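GTP pyrophosphokinase YjbM (Bacillus subtilis, PDB 5DEC) makes the alarmone (p)ppGpp by transferring pyrophosphate from ATP to GTP or GDP, in a cooperative, allosterically regulated homotetramer. Local coordinates at residues B[22-27]-B[81-86]. Sequence-based numbering, arbitrary orientation.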
# COMPACT_ATOMS: atom_id res chain seq x y z
N GLN B 22 2.33 14.76 -2.95
CA GLN B 22 3.47 14.23 -2.21
C GLN B 22 3.39 14.66 -0.73
O GLN B 22 3.66 13.88 0.18
CB GLN B 22 4.79 14.68 -2.86
CG GLN B 22 6.07 14.15 -2.16
CD GLN B 22 6.21 12.64 -2.19
OE1 GLN B 22 5.66 11.97 -3.06
NE2 GLN B 22 6.97 12.10 -1.24
N ALA B 23 2.98 15.90 -0.47
CA ALA B 23 2.81 16.33 0.92
C ALA B 23 1.79 15.44 1.65
O ALA B 23 2.02 15.01 2.79
CB ALA B 23 2.37 17.77 0.98
N VAL B 24 0.67 15.18 0.99
CA VAL B 24 -0.34 14.29 1.56
C VAL B 24 0.20 12.89 1.83
O VAL B 24 -0.02 12.33 2.91
CB VAL B 24 -1.59 14.23 0.63
CG1 VAL B 24 -2.54 13.12 1.06
CG2 VAL B 24 -2.29 15.58 0.65
N GLU B 25 0.93 12.30 0.88
CA GLU B 25 1.46 10.94 1.13
C GLU B 25 2.47 10.91 2.29
O GLU B 25 2.55 9.92 3.06
CB GLU B 25 2.12 10.36 -0.12
CG GLU B 25 1.15 10.06 -1.27
CD GLU B 25 -0.09 9.30 -0.82
OE1 GLU B 25 0.02 8.27 -0.13
OE2 GLU B 25 -1.20 9.73 -1.18
N GLU B 26 3.28 11.95 2.40
CA GLU B 26 4.27 12.00 3.49
C GLU B 26 3.56 12.14 4.83
O GLU B 26 3.88 11.44 5.77
CB GLU B 26 5.26 13.14 3.27
CG GLU B 26 6.19 12.87 2.07
CD GLU B 26 7.29 13.90 1.88
OE1 GLU B 26 7.57 14.68 2.82
OE2 GLU B 26 7.89 13.91 0.78
N LEU B 27 2.58 13.03 4.90
CA LEU B 27 1.84 13.24 6.13
C LEU B 27 0.98 12.04 6.50
O LEU B 27 0.78 11.76 7.68
CB LEU B 27 0.98 14.50 6.02
CG LEU B 27 1.78 15.79 6.21
CD1 LEU B 27 0.93 16.98 5.77
CD2 LEU B 27 2.21 15.94 7.66
N ALA B 81 -4.75 20.39 -0.50
CA ALA B 81 -4.33 19.15 0.15
C ALA B 81 -5.07 19.01 1.47
O ALA B 81 -5.17 19.97 2.25
CB ALA B 81 -2.84 19.15 0.37
N GLY B 82 -5.60 17.82 1.75
CA GLY B 82 -6.34 17.63 3.00
C GLY B 82 -6.13 16.26 3.62
O GLY B 82 -6.02 15.26 2.92
N LEU B 83 -6.07 16.22 4.95
CA LEU B 83 -6.09 14.94 5.64
C LEU B 83 -7.23 14.90 6.62
O LEU B 83 -7.73 15.95 7.06
CB LEU B 83 -4.78 14.65 6.37
CG LEU B 83 -3.71 14.08 5.43
CD1 LEU B 83 -2.91 15.22 4.82
CD2 LEU B 83 -2.83 13.06 6.10
N ARG B 84 -7.68 13.71 6.96
CA ARG B 84 -8.69 13.58 8.00
C ARG B 84 -8.23 12.56 8.99
O ARG B 84 -7.81 11.45 8.61
CB ARG B 84 -10.05 13.21 7.42
CG ARG B 84 -10.50 14.27 6.43
CD ARG B 84 -11.97 14.27 6.14
NE ARG B 84 -12.27 15.43 5.31
CZ ARG B 84 -13.26 15.49 4.42
NH1 ARG B 84 -14.08 14.46 4.27
NH2 ARG B 84 -13.44 16.60 3.72
N ILE B 85 -8.29 12.94 10.26
CA ILE B 85 -7.89 12.05 11.33
C ILE B 85 -9.17 11.69 12.08
O ILE B 85 -9.86 12.58 12.57
CB ILE B 85 -6.87 12.73 12.28
CG1 ILE B 85 -5.61 13.16 11.51
CG2 ILE B 85 -6.51 11.78 13.40
CD1 ILE B 85 -4.59 13.97 12.39
N MET B 86 -9.48 10.40 12.16
CA MET B 86 -10.70 9.93 12.83
C MET B 86 -10.34 9.34 14.20
O MET B 86 -9.43 8.52 14.30
CB MET B 86 -11.42 8.88 11.99
CG MET B 86 -12.58 9.44 11.18
SD MET B 86 -12.07 10.74 10.04
CE MET B 86 -11.11 9.82 8.86
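Leu83 projects from the strand onto the helix and meets Val24 and Leu27 with its two terminal methyls. Its CB points at the helix, and CG lies behind the methyls, which make the contact. A chi1 of -82° sets CG anti to the carbonyl carbon, and from there the branch forks in front of Leu27. CD1 and CD2 straddle Leu27 CB, each 4.1 Å from it. CD2 also lies against the helix backbone, 4.0 Å from Leu27 C, whereas CD1 turns to Val24 and comes within 4.2 Å of CG2. That same CG2 is a wedge: Ala81 CB is nearest at 3.6 Å, with Ala81 CA and Gly82 N both at 4.1 Å. The spacing fits: Val24 and Leu27, three residues apart, share a helix face, and Ala81 and Leu83, two apart, share a strand face. With the segment axes only 21° from parallel, the two rows run in the same direction. Helix 11-38 covers one face of the mixed sheet in the RelA/SpoT synthetase domain, of the nucleotidyltransferase superfamily: Val54 and Val145, on the strands flanking 81-87, touch Val24 and Leu27, respectively, and Tyr132 of the strand beyond also touches Leu27. No hydrogen bond crosses between 22-27 and 81-86; the contact is apolar. Polar groups occupy another side of the helix: Gln22 NE2 donates to the anti lone pair of Glu26 OE2 at 2.9 Å, nearly straight (169°) and in the amide plane. Gln22 NE2 is also bonded to Val29 O of a second subunit, while Tyr132 OH bonds Glu26 OE1. Lys28, which binds the allosteric alarmone shared between subunits, packs on Leu83, and the next strand residue, Arg84, belongs to the ATP site.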